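Local structure of serine acetyltransferase 1, putative (Entamoeba histolytica, 7BW9) at residues 71-80 with 142-153. The protein probably transfers an acetyl group to serine in cysteine biosynthesis, as a member of the hexapeptide-repeat acyltransferases, and binds cysteine. Numbering follows the deposited sequence.
Sequences HIQNSIEAYY and LYMNGDIEYSRE
Tyr150 enters helix 71-79 as a knob into a hole formed by His71, Ile72, Ser75 and Ile76. CB touches Ile76 CG1 and CD2 of the Tyr79 ring. With CG anti to the backbone N (chi1 167°), the ring is carried across the other helix: CD1 comes within 3.3 Å of Ser75 CB, CD2 lies near Ile76 CG1, and CE2 is 3.7 Å from Ile72 CG2. The tip, OH, passes Ile72 CG1 and is hydrogen-bonded to Glu37, which also takes a weak bond from His71 NE2. Ile72 CG2 also reaches Leu142 CD1, extending the apolar layer.

Nearer the C-terminus of helix 71-79, Glu149 CB makes a CH-pi contact over one face of the Tyr79 ring, 3.6 Å from its centroid and 24° off the normal. At the ring's edge, Tyr79 OH donates to Glu153 OE1 at 2.5 Å, meeting it from above the carboxylate plane. Arg125 of the second subunit forms a salt bridge to Glu153 OE1 and a hydrogen bond to Tyr79 OH, which would probably favour a charged carboxylate.

Just past the helix, Tyr80 OH accepts bent bonds from two consecutive amides, Ile148 N (3.0 Å) and Glu149 N (3.2 Å). Asp147 N-caps helix 148-162: its OD1 uses the syn lone pair to accept from Tyr150 N at 2.7 Å. Gly146, at positive phi, closes the preceding helix in a Schellman motif.

The axes of segments 71-79 and 148-153 approach to 8.8 Å at 127°. Around Tyr150 this is packing within the helical domain, while Tyr79 and Glu149 also meet Phe29 and Ser119 of the second subunit. Helix 58-79 lies against the turn joining helices 128-144 and 148-162, helix 82-94 touches Ile72, and helix 148-162 leads on to strand 165-166 of the left-handed beta-helix.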
ATOM      1  N   HIS A  71      -8.510 -13.915 -20.488  1.00 27.65           N
ATOM      2  CA  HIS A  71      -8.384 -12.521 -20.075  1.00 27.53           C
ATOM      3  C   HIS A  71      -6.973 -12.003 -20.354  1.00 28.14           C
ATOM      4  O   HIS A  71      -6.800 -10.852 -20.777  1.00 28.56           O
ATOM      5  CB  HIS A  71      -8.741 -12.355 -18.600  1.00 22.60           C
ATOM      6  CG  HIS A  71      -8.434 -10.990 -18.063  1.00 34.45           C
ATOM      7  ND1 HIS A  71      -9.373  -9.983 -18.006  1.00 36.79           N
ATOM      8  CD2 HIS A  71      -7.284 -10.461 -17.575  1.00 40.94           C
ATOM      9  CE1 HIS A  71      -8.817  -8.893 -17.506  1.00 35.30           C
ATOM     10  NE2 HIS A  71      -7.550  -9.156 -17.236  1.00 43.09           N
ATOM     11  N   ILE A  72      -5.954 -12.836 -20.138  1.00 25.96           N
ATOM     12  CA  ILE A  72      -4.588 -12.399 -20.435  1.00 24.28           C
ATOM     13  C   ILE A  72      -4.432 -12.169 -21.928  1.00 26.87           C
ATOM     14  O   ILE A  72      -3.871 -11.153 -22.360  1.00 24.10           O
ATOM     15  CB  ILE A  72      -3.554 -13.413 -19.907  1.00 23.39           C
ATOM     16  CG1 ILE A  72      -3.558 -13.442 -18.376  1.00 23.36           C
ATOM     17  CG2 ILE A  72      -2.142 -13.082 -20.423  1.00 16.57           C
ATOM     18  CD1 ILE A  72      -2.787 -14.605 -17.785  1.00 17.55           C
ATOM     19  N   GLN A  73      -4.949 -13.101 -22.741  1.00 27.53           N
ATOM     20  CA  GLN A  73      -4.841 -12.953 -24.187  1.00 32.08           C
ATOM     21  C   GLN A  73      -5.515 -11.668 -24.655  1.00 29.78           C
ATOM     22  O   GLN A  73      -4.954 -10.926 -25.470  1.00 27.25           O
ATOM     23  CB  GLN A  73      -5.430 -14.181 -24.887  1.00 36.34           C
ATOM     24  CG  GLN A  73      -5.547 -14.013 -26.398  1.00 45.54           C
ATOM     25  CD  GLN A  73      -5.483 -15.326 -27.168  1.00 51.47           C
ATOM     26  OE1 GLN A  73      -5.347 -16.409 -26.590  1.00 46.23           O
ATOM     27  NE2 GLN A  73      -5.572 -15.227 -28.491  1.00 56.47           N
ATOM     28  N   ASN A  74      -6.691 -11.354 -24.108  1.00 31.39           N
ATOM     29  CA  ASN A  74      -7.380 -10.137 -24.532  1.00 32.47           C
ATOM     30  C   ASN A  74      -6.622  -8.874 -24.138  1.00 31.42           C
ATOM     31  O   ASN A  74      -6.654  -7.885 -24.880  1.00 30.34           O
ATOM     32  CB  ASN A  74      -8.799 -10.099 -23.964  1.00 36.77           C
ATOM     33  CG  ASN A  74      -9.682 -11.177 -24.555  1.00 50.30           C
ATOM     34  OD1 ASN A  74      -9.342 -11.777 -25.580  1.00 46.66           O
ATOM     35  ND2 ASN A  74     -10.825 -11.431 -23.915  1.00 52.13           N
ATOM     36  N   SER A  75      -5.951  -8.870 -22.985  1.00 21.76           N
ATOM     37  CA  SER A  75      -5.202  -7.676 -22.609  1.00 30.70           C
ATOM     38  C   SER A  75      -3.957  -7.508 -23.467  1.00 26.45           C
ATOM     39  O   SER A  75      -3.598  -6.381 -23.831  1.00 27.65           O
ATOM     40  CB  SER A  75      -4.832  -7.724 -21.129  1.00 25.28           C
ATOM     41  OG  SER A  75      -5.953  -8.110 -20.355  1.00 34.34           O
ATOM     42  N   ILE A  76      -3.270  -8.610 -23.788  1.00 25.08           N
ATOM     43  CA  ILE A  76      -2.048  -8.496 -24.582  1.00 30.23           C
ATOM     44  C   ILE A  76      -2.379  -8.041 -26.000  1.00 28.92           C
ATOM     45  O   ILE A  76      -1.694  -7.173 -26.560  1.00 27.05           O
ATOM     46  CB  ILE A  76      -1.254  -9.818 -24.566  1.00 26.89           C
ATOM     47  CG1 ILE A  76      -0.764 -10.126 -23.145  1.00 26.27           C
ATOM     48  CG2 ILE A  76      -0.059  -9.736 -25.506  1.00 24.58           C
ATOM     49  CD1 ILE A  76      -0.149 -11.493 -22.998  1.00 20.19           C
ATOM     50  N   GLU A  77      -3.456  -8.588 -26.586  1.00 28.88           N
ATOM     51  CA  GLU A  77      -3.930  -8.135 -27.892  1.00 32.41           C
ATOM     52  C   GLU A  77      -4.149  -6.635 -27.920  1.00 35.30           C
ATOM     53  O   GLU A  77      -3.770  -5.963 -28.886  1.00 37.45           O
ATOM     54  CB  GLU A  77      -5.243  -8.823 -28.253  1.00 40.65           C
ATOM     55  CG  GLU A  77      -5.121 -10.258 -28.667  1.00 48.97           C
ATOM     56  CD  GLU A  77      -6.375 -10.762 -29.354  1.00 53.39           C
ATOM     57  OE1 GLU A  77      -7.130  -9.935 -29.919  1.00 59.22           O
ATOM     58  OE2 GLU A  77      -6.614 -11.986 -29.304  1.00 53.08           O
ATOM     59  N   ALA A  78      -4.785  -6.095 -26.875  1.00 39.10           N
ATOM     60  CA  ALA A  78      -5.080  -4.668 -26.844  1.00 34.69           C
ATOM     61  C   ALA A  78      -3.808  -3.846 -26.974  1.00 37.88           C
ATOM     62  O   ALA A  78      -3.778  -2.848 -27.703  1.00 34.79           O
ATOM     63  CB  ALA A  78      -5.833  -4.315 -25.560  1.00 33.69           C
ATOM     64  N   TYR A  79      -2.735  -4.264 -26.300  1.00 36.31           N
ATOM     65  CA  TYR A  79      -1.475  -3.539 -26.411  1.00 28.14           C
ATOM     66  C   TYR A  79      -0.718  -3.873 -27.697  1.00 32.96           C
ATOM     67  O   TYR A  79       0.068  -3.045 -28.174  1.00 36.28           O
ATOM     68  CB  TYR A  79      -0.579  -3.845 -25.212  1.00 27.22           C
ATOM     69  CG  TYR A  79      -0.947  -3.170 -23.903  1.00 32.15           C
ATOM     70  CD1 TYR A  79      -0.594  -1.846 -23.649  1.00 31.40           C
ATOM     71  CD2 TYR A  79      -1.595  -3.879 -22.898  1.00 30.87           C
ATOM     72  CE1 TYR A  79      -0.903  -1.244 -22.441  1.00 30.32           C
ATOM     73  CE2 TYR A  79      -1.905  -3.287 -21.689  1.00 31.28           C
ATOM     74  CZ  TYR A  79      -1.562  -1.970 -21.465  1.00 34.05           C
ATOM     75  OH  TYR A  79      -1.881  -1.390 -20.253  1.00 38.04           O
ATOM     76  N   TYR A  80      -0.922  -5.074 -28.252  1.00 27.80           N
ATOM     77  CA  TYR A  80      -0.138  -5.589 -29.374  1.00 29.21           C
ATOM     78  C   TYR A  80      -1.024  -6.213 -30.443  1.00 32.39           C
ATOM     79  O   TYR A  80      -1.710  -5.503 -31.182  1.00 40.94           O
ATOM     80  CB  TYR A  80       0.871  -6.641 -28.902  1.00 32.54           C
ATOM     81  CG  TYR A  80       1.889  -6.150 -27.910  1.00 29.84           C
ATOM     82  CD1 TYR A  80       3.057  -5.524 -28.331  1.00 35.96           C
ATOM     83  CD2 TYR A  80       1.696  -6.333 -26.544  1.00 34.46           C
ATOM     84  CE1 TYR A  80       4.002  -5.077 -27.412  1.00 34.05           C
ATOM     85  CE2 TYR A  80       2.633  -5.889 -25.615  1.00 32.54           C
ATOM     86  CZ  TYR A  80       3.780  -5.260 -26.053  1.00 34.90           C
ATOM     87  OH  TYR A  80       4.704  -4.835 -25.128  1.00 27.94           O
ATOM     88  N   LEU A 142       5.293 -13.945 -19.342  1.00 22.95           N
ATOM     89  CA  LEU A 142       4.724 -13.074 -20.359  1.00 22.01           C
ATOM     90  C   LEU A 142       5.776 -12.097 -20.861  1.00 24.67           C
ATOM     91  O   LEU A 142       5.969 -11.938 -22.073  1.00 19.92           O
ATOM     92  CB  LEU A 142       3.508 -12.344 -19.791  1.00 18.53           C
ATOM     93  CG  LEU A 142       2.435 -13.281 -19.231  1.00 20.74           C
ATOM     94  CD1 LEU A 142       1.300 -12.485 -18.599  1.00 14.23           C
ATOM     95  CD2 LEU A 142       1.913 -14.200 -20.344  1.00 17.44           C
ATOM     96  N   TYR A 143       6.503 -11.475 -19.930  1.00 21.14           N
ATOM     97  CA  TYR A 143       7.501 -10.474 -20.294  1.00 20.99           C
ATOM     98  C   TYR A 143       8.606 -11.086 -21.148  1.00 23.97           C
ATOM     99  O   TYR A 143       9.004 -10.510 -22.167  1.00 24.15           O
ATOM    100  CB  TYR A 143       8.060  -9.831 -19.021  1.00 16.51           C
ATOM    101  CG  TYR A 143       9.277  -8.941 -19.197  1.00 21.84           C
ATOM    102  CD1 TYR A 143      10.554  -9.492 -19.285  1.00 18.45           C
ATOM    103  CD2 TYR A 143       9.154  -7.548 -19.214  1.00 20.90           C
ATOM    104  CE1 TYR A 143      11.677  -8.694 -19.431  1.00 23.87           C
ATOM    105  CE2 TYR A 143      10.280  -6.730 -19.349  1.00 19.96           C
ATOM    106  CZ  TYR A 143      11.536  -7.312 -19.451  1.00 23.19           C
ATOM    107  OH  TYR A 143      12.663  -6.532 -19.581  1.00 29.44           O
ATOM    108  N   MET A 144       9.099 -12.268 -20.753  1.00 22.22           N
ATOM    109  CA  MET A 144      10.190 -12.928 -21.472  1.00 22.53           C
ATOM    110  C   MET A 144       9.793 -13.352 -22.882  1.00 29.41           C
ATOM    111  O   MET A 144      10.665 -13.499 -23.745  1.00 24.00           O
ATOM    112  CB  MET A 144      10.673 -14.156 -20.693  1.00 19.60           C
ATOM    113  CG  MET A 144      11.458 -13.846 -19.425  1.00 25.83           C
ATOM    114  SD  MET A 144      12.874 -12.751 -19.681  1.00 39.62           S
ATOM    115  CE  MET A 144      13.746 -13.671 -20.962  1.00 38.40           C
ATOM    116  N   ASN A 145       8.505 -13.550 -23.148  1.00 22.95           N
ATOM    117  CA  ASN A 145       8.069 -13.877 -24.493  1.00 23.74           C
ATOM    118  C   ASN A 145       7.563 -12.664 -25.259  1.00 24.96           C
ATOM    119  O   ASN A 145       6.958 -12.824 -26.321  1.00 31.91           O
ATOM    120  CB  ASN A 145       7.021 -14.977 -24.446  1.00 22.28           C
ATOM    121  CG  ASN A 145       7.620 -16.314 -24.055  1.00 25.93           C
ATOM    122  OD1 ASN A 145       7.949 -17.126 -24.913  1.00 34.88           O
ATOM    123  ND2 ASN A 145       7.769 -16.546 -22.754  1.00 23.47           N
ATOM    124  N   GLY A 146       7.822 -11.461 -24.761  1.00 26.29           N
ATOM    125  CA  GLY A 146       7.749 -10.253 -25.566  1.00 23.33           C
ATOM    126  C   GLY A 146       6.691  -9.259 -25.162  1.00 28.71           C
ATOM    127  O   GLY A 146       6.652  -8.165 -25.745  1.00 33.77           O
ATOM    128  N   ASP A 147       5.814  -9.571 -24.205  1.00 27.12           N
ATOM    129  CA  ASP A 147       4.756  -8.642 -23.803  1.00 31.50           C
ATOM    130  C   ASP A 147       5.260  -7.816 -22.629  1.00 27.09           C
ATOM    131  O   ASP A 147       5.183  -8.244 -21.474  1.00 29.19           O
ATOM    132  CB  ASP A 147       3.475  -9.381 -23.433  1.00 28.68           C
ATOM    133  CG  ASP A 147       2.610  -8.582 -22.466  1.00 37.71           C
ATOM    134  OD1 ASP A 147       2.503  -7.343 -22.643  1.00 39.38           O
ATOM    135  OD2 ASP A 147       2.085  -9.178 -21.496  1.00 39.15           O
ATOM    136  N   ILE A 148       5.774  -6.624 -22.906  1.00 29.87           N
ATOM    137  CA  ILE A 148       6.272  -5.814 -21.805  1.00 31.45           C
ATOM    138  C   ILE A 148       5.183  -4.928 -21.212  1.00 30.11           C
ATOM    139  O   ILE A 148       5.295  -4.530 -20.048  1.00 32.68           O
ATOM    140  CB  ILE A 148       7.496  -4.982 -22.226  1.00 34.19           C
ATOM    141  CG1 ILE A 148       7.104  -3.910 -23.247  1.00 37.79           C
ATOM    142  CG2 ILE A 148       8.586  -5.899 -22.764  1.00 29.92           C
ATOM    143  CD1 ILE A 148       8.262  -3.072 -23.711  1.00 42.03           C
ATOM    144  N   GLU A 149       4.110  -4.657 -21.956  1.00 27.13           N
ATOM    145  CA  GLU A 149       3.095  -3.724 -21.485  1.00 25.93           C
ATOM    146  C   GLU A 149       2.122  -4.389 -20.517  1.00 25.29           C
ATOM    147  O   GLU A 149       1.899  -3.885 -19.410  1.00 22.84           O
ATOM    148  CB  GLU A 149       2.337  -3.128 -22.667  1.00 30.18           C
ATOM    149  CG  GLU A 149       3.199  -2.502 -23.753  1.00 35.17           C
ATOM    150  CD  GLU A 149       3.371  -0.993 -23.614  1.00 39.59           C
ATOM    151  OE1 GLU A 149       2.528  -0.341 -22.959  1.00 41.37           O
ATOM    152  OE2 GLU A 149       4.355  -0.459 -24.175  1.00 49.06           O
ATOM    153  N   TYR A 150       1.510  -5.510 -20.916  1.00 20.85           N
ATOM    154  CA  TYR A 150       0.500  -6.097 -20.040  1.00 23.65           C
ATOM    155  C   TYR A 150       1.136  -6.737 -18.811  1.00 17.73           C
ATOM    156  O   TYR A 150       0.566  -6.673 -17.720  1.00 20.65           O
ATOM    157  CB  TYR A 150      -0.378  -7.115 -20.773  1.00 21.22           C
ATOM    158  CG  TYR A 150      -1.174  -7.922 -19.770  1.00 15.40           C
ATOM    159  CD1 TYR A 150      -2.228  -7.348 -19.066  1.00 21.21           C
ATOM    160  CD2 TYR A 150      -0.803  -9.213 -19.446  1.00 19.14           C
ATOM    161  CE1 TYR A 150      -2.927  -8.070 -18.117  1.00 20.43           C
ATOM    162  CE2 TYR A 150      -1.485  -9.939 -18.504  1.00 17.09           C
ATOM    163  CZ  TYR A 150      -2.541  -9.373 -17.841  1.00 21.00           C
ATOM    164  OH  TYR A 150      -3.201 -10.132 -16.905  1.00 26.06           O
ATOM    165  N   SER A 151       2.311  -7.362 -18.959  1.00 17.85           N
ATOM    166  CA  SER A 151       2.987  -7.916 -17.788  1.00 21.75           C
ATOM    167  C   SER A 151       3.276  -6.838 -16.736  1.00 16.18           C
ATOM    168  O   SER A 151       3.258  -7.125 -15.534  1.00 13.91           O
ATOM    169  CB  SER A 151       4.272  -8.632 -18.209  1.00 14.58           C
ATOM    170  OG  SER A 151       5.208  -7.735 -18.772  1.00 19.79           O
ATOM    171  N   ARG A 152       3.504  -5.593 -17.171  1.00 18.32           N
ATOM    172  CA  ARG A 152       3.733  -4.498 -16.230  1.00 16.36           C
ATOM    173  C   ARG A 152       2.435  -4.068 -15.567  1.00 16.98           C
ATOM    174  O   ARG A 152       2.382  -3.881 -14.343  1.00 17.83           O
ATOM    175  CB  ARG A 152       4.385  -3.311 -16.942  1.00 21.40           C
ATOM    176  CG  ARG A 152       4.604  -2.093 -16.040  1.00 21.18           C
ATOM    177  CD  ARG A 152       5.709  -2.356 -15.008  1.00 23.60           C
ATOM    178  NE  ARG A 152       5.823  -1.299 -14.002  1.00 27.81           N
ATOM    179  CZ  ARG A 152       6.588  -0.216 -14.129  1.00 23.50           C
ATOM    180  NH1 ARG A 152       7.304  -0.027 -15.231  1.00 23.05           N
ATOM    181  NH2 ARG A 152       6.626   0.691 -13.165  1.00 21.19           N
ATOM    182  N   GLU A 153       1.381  -3.881 -16.370  1.00 19.63           N
ATOM    183  CA  GLU A 153       0.050  -3.620 -15.833  1.00 20.24           C
ATOM    184  C   GLU A 153      -0.335  -4.673 -14.797  1.00 20.03           C
ATOM    185  O   GLU A 153      -0.822  -4.350 -13.705  1.00 13.96           O
ATOM    186  CB  GLU A 153      -0.966  -3.591 -16.980  1.00 21.75           C
ATOM    187  CG  GLU A 153      -2.353  -3.099 -16.597  1.00 30.92           C
ATOM    188  CD  GLU A 153      -3.371  -3.293 -17.726  1.00 39.29           C
ATOM    189  OE1 GLU A 153      -3.466  -2.411 -18.609  1.00 37.94           O
ATOM    190  OE2 GLU A 153      -4.057  -4.340 -17.741  1.00 49.67           O
TER